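Local coordinates for 3' terminal uridylyl transferase (Trypanosoma brucei, PDB 5HZD), which adds uridines from UTP to the 3' ends of guide RNAs, ribosomal RNAs and some mRNAs during mitochondrial RNA editing, at residues 294-307 and 352-365. Residues are numbered along the deposited sequence; the frame is centred on the assembly and turned at random.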
loop_
_atom_site.group_PDB
_atom_site.type_symbol
_atom_site.label_atom_id
_atom_site.label_comp_id
_atom_site.label_asym_id
_atom_site.label_seq_id
_atom_site.Cartn_x
_atom_site.Cartn_y
_atom_site.Cartn_z
ATOM N N ILE A 294 -3.134 -7.515 -5.156
ATOM C CA ILE A 294 -2.848 -7.153 -6.543
ATOM C C ILE A 294 -4.074 -6.545 -7.214
ATOM O O ILE A 294 -4.003 -5.482 -7.852
ATOM C CB ILE A 294 -2.392 -8.383 -7.350
ATOM C CG1 ILE A 294 -1.131 -8.979 -6.723
ATOM C CG2 ILE A 294 -2.130 -8.008 -8.796
ATOM C CD1 ILE A 294 -0.840 -10.411 -7.204
ATOM N N ARG A 295 -5.207 -7.222 -7.073
ATOM C CA ARG A 295 -6.440 -6.762 -7.695
ATOM C C ARG A 295 -6.865 -5.417 -7.114
ATOM O O ARG A 295 -7.285 -4.520 -7.877
ATOM C CB ARG A 295 -7.534 -7.796 -7.486
ATOM C CG ARG A 295 -8.678 -7.623 -8.472
ATOM C CD ARG A 295 -9.773 -8.617 -8.160
ATOM N NE ARG A 295 -10.780 -8.690 -9.201
ATOM C CZ ARG A 295 -11.876 -9.428 -9.076
ATOM N NH1 ARG A 295 -12.041 -10.138 -7.950
ATOM N NH2 ARG A 295 -12.785 -9.465 -10.062
ATOM N N ASN A 296 -6.753 -5.270 -5.793
ATOM C CA ASN A 296 -7.131 -4.014 -5.136
ATOM C C ASN A 296 -6.280 -2.870 -5.698
ATOM O O ASN A 296 -6.802 -1.802 -6.047
ATOM C CB ASN A 296 -6.889 -4.083 -3.637
ATOM C CG ASN A 296 -7.905 -4.923 -2.916
ATOM O OD1 ASN A 296 -8.782 -5.517 -3.519
ATOM N ND2 ASN A 296 -7.785 -4.965 -1.591
ATOM N N SER A 297 -4.969 -3.080 -5.798
ATOM C CA SER A 297 -4.078 -2.003 -6.257
ATOM C C SER A 297 -4.348 -1.660 -7.723
ATOM O O SER A 297 -4.284 -0.494 -8.123
ATOM C CB SER A 297 -2.602 -2.403 -6.076
ATOM O OG SER A 297 -2.289 -2.586 -4.701
ATOM N N THR A 298 -4.684 -2.660 -8.531
ATOM C CA THR A 298 -4.922 -2.455 -9.942
ATOM C C THR A 298 -6.230 -1.673 -10.135
ATOM O O THR A 298 -6.300 -0.786 -10.995
ATOM C CB THR A 298 -4.955 -3.811 -10.660
ATOM O OG1 THR A 298 -3.699 -4.473 -10.441
ATOM C CG2 THR A 298 -5.180 -3.626 -12.138
ATOM N N LEU A 299 -7.236 -1.934 -9.300
ATOM C CA LEU A 299 -8.469 -1.126 -9.362
ATOM C C LEU A 299 -8.178 0.344 -9.020
ATOM O O LEU A 299 -8.645 1.259 -9.737
ATOM C CB LEU A 299 -9.495 -1.670 -8.362
ATOM C CG LEU A 299 -10.812 -0.872 -8.303
ATOM C CD1 LEU A 299 -11.490 -0.812 -9.660
ATOM C CD2 LEU A 299 -11.720 -1.509 -7.230
ATOM N N LEU A 300 -7.402 0.555 -7.950
ATOM C CA LEU A 300 -7.031 1.917 -7.559
ATOM C C LEU A 300 -6.298 2.589 -8.691
ATOM O O LEU A 300 -6.593 3.739 -8.999
ATOM C CB LEU A 300 -6.172 1.962 -6.281
ATOM C CG LEU A 300 -6.863 1.473 -4.992
ATOM C CD1 LEU A 300 -5.932 1.598 -3.844
ATOM C CD2 LEU A 300 -8.110 2.309 -4.697
ATOM N N ARG A 301 -5.347 1.891 -9.322
ATOM C CA ARG A 301 -4.551 2.524 -10.378
ATOM C C ARG A 301 -5.411 3.021 -11.530
ATOM O O ARG A 301 -5.227 4.160 -12.025
ATOM C CB ARG A 301 -3.491 1.544 -10.887
ATOM C CG ARG A 301 -2.496 2.187 -11.805
ATOM C CD ARG A 301 -1.549 1.144 -12.367
ATOM N NE ARG A 301 -0.766 1.757 -13.434
ATOM C CZ ARG A 301 -1.134 1.824 -14.722
ATOM N NH1 ARG A 301 -2.271 1.269 -15.153
ATOM N NH2 ARG A 301 -0.354 2.449 -15.593
ATOM N N LYS A 302 -6.379 2.215 -11.953
ATOM C CA LYS A 302 -7.236 2.597 -13.064
ATOM C C LYS A 302 -8.024 3.868 -12.735
ATOM O O LYS A 302 -8.060 4.816 -13.533
ATOM C CB LYS A 302 -8.162 1.430 -13.385
ATOM C CG LYS A 302 -8.946 1.613 -14.648
ATOM C CD LYS A 302 -9.627 0.298 -15.038
ATOM C CE LYS A 302 -10.450 0.448 -16.308
ATOM N NZ LYS A 302 -9.635 0.786 -17.522
ATOM N N TYR A 303 -8.612 3.918 -11.545
ATOM C CA TYR A 303 -9.287 5.140 -11.126
ATOM C C TYR A 303 -8.350 6.344 -10.984
ATOM O O TYR A 303 -8.651 7.441 -11.481
ATOM C CB TYR A 303 -9.987 4.895 -9.783
ATOM C CG TYR A 303 -11.388 4.352 -9.893
ATOM C CD1 TYR A 303 -12.404 5.134 -10.455
ATOM C CD2 TYR A 303 -11.725 3.117 -9.359
ATOM C CE1 TYR A 303 -13.728 4.675 -10.498
ATOM C CE2 TYR A 303 -13.071 2.649 -9.412
ATOM C CZ TYR A 303 -14.038 3.450 -9.977
ATOM O OH TYR A 303 -15.353 3.000 -9.996
ATOM N N LEU A 304 -7.227 6.159 -10.306
ATOM C CA LEU A 304 -6.425 7.330 -9.939
ATOM C C LEU A 304 -5.648 7.910 -11.115
ATOM O O LEU A 304 -5.265 9.084 -11.092
ATOM C CB LEU A 304 -5.489 6.965 -8.788
ATOM C CG LEU A 304 -6.210 6.606 -7.483
ATOM C CD1 LEU A 304 -5.181 6.331 -6.433
ATOM C CD2 LEU A 304 -7.129 7.755 -7.008
ATOM N N LEU A 305 -5.443 7.129 -12.162
ATOM C CA LEU A 305 -4.825 7.680 -13.369
ATOM C C LEU A 305 -5.807 8.432 -14.272
ATOM O O LEU A 305 -5.411 9.048 -15.272
ATOM C CB LEU A 305 -4.135 6.573 -14.178
ATOM C CG LEU A 305 -2.837 6.026 -13.611
ATOM C CD1 LEU A 305 -2.371 4.914 -14.548
ATOM C CD2 LEU A 305 -1.764 7.134 -13.482
ATOM N N SER A 306 -7.095 8.386 -13.942
ATOM C CA SER A 306 -8.096 8.901 -14.861
ATOM C C SER A 306 -8.449 10.388 -14.707
ATOM O O SER A 306 -9.288 10.901 -15.451
ATOM C CB SER A 306 -9.362 8.011 -14.848
ATOM O OG SER A 306 -10.081 8.168 -13.647
ATOM N N HIS A 307 -7.798 11.075 -13.767
ATOM C CA HIS A 307 -7.843 12.538 -13.687
ATOM C C HIS A 307 -6.456 12.966 -13.191
ATOM O O HIS A 307 -5.915 12.329 -12.288
ATOM C CB HIS A 307 -8.901 12.963 -12.657
ATOM C CG HIS A 307 -9.187 14.425 -12.669
ATOM N ND1 HIS A 307 -8.288 15.360 -12.193
ATOM C CD2 HIS A 307 -10.269 15.126 -13.095
ATOM C CE1 HIS A 307 -8.792 16.570 -12.350
ATOM N NE2 HIS A 307 -10.004 16.455 -12.877
ATOM N N TYR A 352 -15.893 13.736 -11.853
ATOM C CA TYR A 352 -14.478 13.964 -12.156
ATOM C C TYR A 352 -13.770 12.793 -12.839
ATOM O O TYR A 352 -12.791 13.001 -13.579
ATOM C CB TYR A 352 -13.691 14.333 -10.890
ATOM C CG TYR A 352 -14.025 15.665 -10.307
ATOM C CD1 TYR A 352 -13.575 16.835 -10.907
ATOM C CD2 TYR A 352 -14.808 15.758 -9.157
ATOM C CE1 TYR A 352 -13.873 18.072 -10.362
ATOM C CE2 TYR A 352 -15.100 16.989 -8.596
ATOM C CZ TYR A 352 -14.629 18.133 -9.207
ATOM O OH TYR A 352 -14.927 19.356 -8.662
ATOM N N VAL A 353 -14.191 11.558 -12.547
ATOM C CA VAL A 353 -13.609 10.381 -13.210
ATOM C C VAL A 353 -14.762 9.476 -13.652
ATOM O O VAL A 353 -15.814 9.452 -13.010
ATOM C CB VAL A 353 -12.664 9.537 -12.310
ATOM C CG1 VAL A 353 -11.468 10.378 -11.763
ATOM C CG2 VAL A 353 -13.415 8.899 -11.165
ATOM N N PRO A 354 -14.545 8.694 -14.717
ATOM C CA PRO A 354 -15.549 7.714 -15.145
ATOM C C PRO A 354 -15.698 6.584 -14.130
ATOM O O PRO A 354 -14.770 6.207 -13.416
ATOM C CB PRO A 354 -14.962 7.158 -16.456
ATOM C CG PRO A 354 -14.056 8.231 -16.959
ATOM C CD PRO A 354 -13.433 8.788 -15.684
ATOM N N TYR A 355 -16.902 6.021 -14.065
ATOM C CA TYR A 355 -17.106 4.836 -13.233
ATOM C C TYR A 355 -16.334 3.620 -13.760
ATOM O O TYR A 355 -16.265 3.398 -14.980
ATOM C CB TYR A 355 -18.620 4.524 -13.160
ATOM C CG TYR A 355 -18.897 3.261 -12.393
ATOM C CD1 TYR A 355 -18.786 3.247 -11.001
ATOM C CD2 TYR A 355 -19.243 2.076 -13.052
ATOM C CE1 TYR A 355 -18.989 2.078 -10.288
ATOM C CE2 TYR A 355 -19.463 0.892 -12.326
ATOM C CZ TYR A 355 -19.328 0.922 -10.954
ATOM O OH TYR A 355 -19.546 -0.243 -10.264
ATOM N N VAL A 356 -15.749 2.842 -12.851
ATOM C CA VAL A 356 -15.149 1.552 -13.202
ATOM C C VAL A 356 -15.753 0.470 -12.307
ATOM O O VAL A 356 -15.672 0.564 -11.069
ATOM C CB VAL A 356 -13.634 1.549 -12.946
ATOM C CG1 VAL A 356 -13.034 0.174 -13.301
ATOM C CG2 VAL A 356 -12.939 2.644 -13.727
ATOM N N ASP A 357 -16.363 -0.549 -12.908
ATOM C CA ASP A 357 -16.870 -1.659 -12.101
ATOM C C ASP A 357 -15.690 -2.475 -11.574
ATOM O O ASP A 357 -14.816 -2.874 -12.362
ATOM C CB ASP A 357 -17.785 -2.536 -12.948
ATOM C CG ASP A 357 -18.596 -3.514 -12.112
ATOM O OD1 ASP A 357 -18.058 -4.093 -11.149
ATOM O OD2 ASP A 357 -19.799 -3.703 -12.411
ATOM N N PRO A 358 -15.623 -2.716 -10.253
ATOM C CA PRO A 358 -14.521 -3.564 -9.776
ATOM C C PRO A 358 -14.399 -4.892 -10.550
ATOM O O PRO A 358 -13.280 -5.377 -10.730
ATOM C CB PRO A 358 -14.866 -3.768 -8.300
ATOM C CG PRO A 358 -15.522 -2.411 -7.930
ATOM C CD PRO A 358 -16.419 -2.182 -9.124
ATOM N N LEU A 359 -15.497 -5.419 -11.060
ATOM C CA LEU A 359 -15.466 -6.676 -11.838
ATOM C C LEU A 359 -14.702 -6.603 -13.163
ATOM O O LEU A 359 -14.371 -7.641 -13.753
ATOM C CB LEU A 359 -16.887 -7.200 -12.071
ATOM C CG LEU A 359 -17.622 -7.568 -10.770
ATOM C CD1 LEU A 359 -18.939 -8.246 -11.068
ATOM C CD2 LEU A 359 -16.761 -8.431 -9.856
ATOM N N GLU A 360 -14.411 -5.383 -13.623
ATOM C CA GLU A 360 -13.597 -5.154 -14.819
ATOM C C GLU A 360 -12.126 -5.529 -14.667
ATOM O O GLU A 360 -11.429 -5.732 -15.679
ATOM C CB GLU A 360 -13.661 -3.674 -15.239
ATOM C CG GLU A 360 -14.941 -3.304 -15.917
ATOM C CD GLU A 360 -15.001 -1.831 -16.252
ATOM O OE1 GLU A 360 -14.189 -1.369 -17.092
ATOM O OE2 GLU A 360 -15.853 -1.134 -15.661
ATOM N N ILE A 361 -11.649 -5.570 -13.431
ATOM C CA ILE A 361 -10.291 -6.018 -13.123
ATOM C C ILE A 361 -10.375 -7.522 -12.850
ATOM O O ILE A 361 -11.063 -7.943 -11.930
ATOM C CB ILE A 361 -9.732 -5.335 -11.872
ATOM C CG1 ILE A 361 -9.964 -3.808 -11.900
ATOM C CG2 ILE A 361 -8.280 -5.692 -11.675
ATOM C CD1 ILE A 361 -9.376 -3.101 -13.109
ATOM N N PRO A 362 -9.738 -8.347 -13.695
ATOM C CA PRO A 362 -9.888 -9.796 -13.520
ATOM C C PRO A 362 -9.274 -10.276 -12.214
ATOM O O PRO A 362 -8.267 -9.729 -11.727
ATOM C CB PRO A 362 -9.096 -10.389 -14.694
ATOM C CG PRO A 362 -8.693 -9.247 -15.550
ATOM C CD PRO A 362 -8.838 -7.976 -14.798
ATOM N N GLU A 363 -9.915 -11.285 -11.626
ATOM C CA GLU A 363 -9.372 -11.968 -10.473
ATOM C C GLU A 363 -8.193 -12.848 -10.934
ATOM O O GLU A 363 -7.166 -12.965 -10.239
ATOM C CB GLU A 363 -10.451 -12.865 -9.825
ATOM C CG GLU A 363 -9.887 -13.662 -8.635
ATOM C CD GLU A 363 -10.910 -14.549 -7.949
ATOM O OE1 GLU A 363 -12.118 -14.386 -8.210
ATOM O OE2 GLU A 363 -10.495 -15.411 -7.143
ATOM N N SER A 364 -8.340 -13.425 -12.121
ATOM C CA SER A 364 -7.319 -14.323 -12.654
ATOM C C SER A 364 -6.068 -13.543 -13.041
ATOM O O SER A 364 -6.156 -12.432 -13.585
ATOM C CB SER A 364 -7.827 -15.057 -13.876
ATOM O OG SER A 364 -6.806 -15.894 -14.411
ATOM N N LEU A 365 -4.909 -14.143 -12.790
ATOM C CA LEU A 365 -3.626 -13.512 -13.100
ATOM C C LEU A 365 -3.027 -14.112 -14.359
ATOM O O LEU A 365 -1.868 -13.859 -14.695
ATOM C CB LEU A 365 -2.669 -13.683 -11.928
ATOM C CG LEU A 365 -3.075 -12.981 -10.633
ATOM C CD1 LEU A 365 -2.149 -13.431 -9.502
ATOM C CD2 LEU A 365 -2.985 -11.476 -10.858
HETATM O O HOH W 1 -11.915 6.021 -13.927
HETATM O O HOH W 2 -11.549 12.935 -15.761
#
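Helix 292-304, whose N-terminal part supplies Ile294, Arg295, Asn296 and Ser297 to the UTP-binding site of this uridylyltransferase, is flanked along its length by the loop 352-365, with Arg295 gripping Ile361 near one end and Tyr303 reaching Val356 farther down. Arg295 suits its place because its chain is long and one edge of its guanidinium carries two N-H donors: running extended from CG to NE, it brings both side-on to a single acceptor, NE lying 2.8 Å from Ile361 O and NH2 3.0 Å from the same Ile361 O. That oxygen sits in the guanidinium plane, which fixes the group's rotation, while the backbone N of Glu363 lies over one face. The carboxylate of Glu363 lies beyond salt-bridge range and well out of the guanidinium plane, so no N-H points at it, though its charge may still favour the arginine's. Between the two polar points runs an aliphatic strip. Ile361 turns its branches to different neighbours: CG2 meets Thr298 CG2 at 3.8 Å, CG1 packs on Leu299 and CD1 on the methylenes of Lys302. With its CG anti to the backbone N (chi1 178°), Leu299 spreads CD1 against Ile361 and Val356 and CD2 against the Pro358 ring. Tyr303 combines both chemistries. Val356 CB lies over its ring face in a CH-pi contact, 3.9 Å from the Tyr303 centroid, and Val356 N donates to Tyr303 OH over 2.9 Å at 156°, satisfying a polar backbone group in buried surroundings. Beyond the helix, Ser306 OG receives a bond from a water that also donates to Pro354 O, and the Tyr352 edge meets the His307 face in an offset edge-to-face pair, planes 80° apart, while His307 ND1 is bonded to Cys309 N. Around helix 292-304, Ile344 and Val348 of helix 336-349 pack on Tyr303, Phe107 of strand 105-109 touches Ile294 and Leu365, and Tyr469 of the proposed nucleotide recognition motif adjoins Arg295 and Ile361.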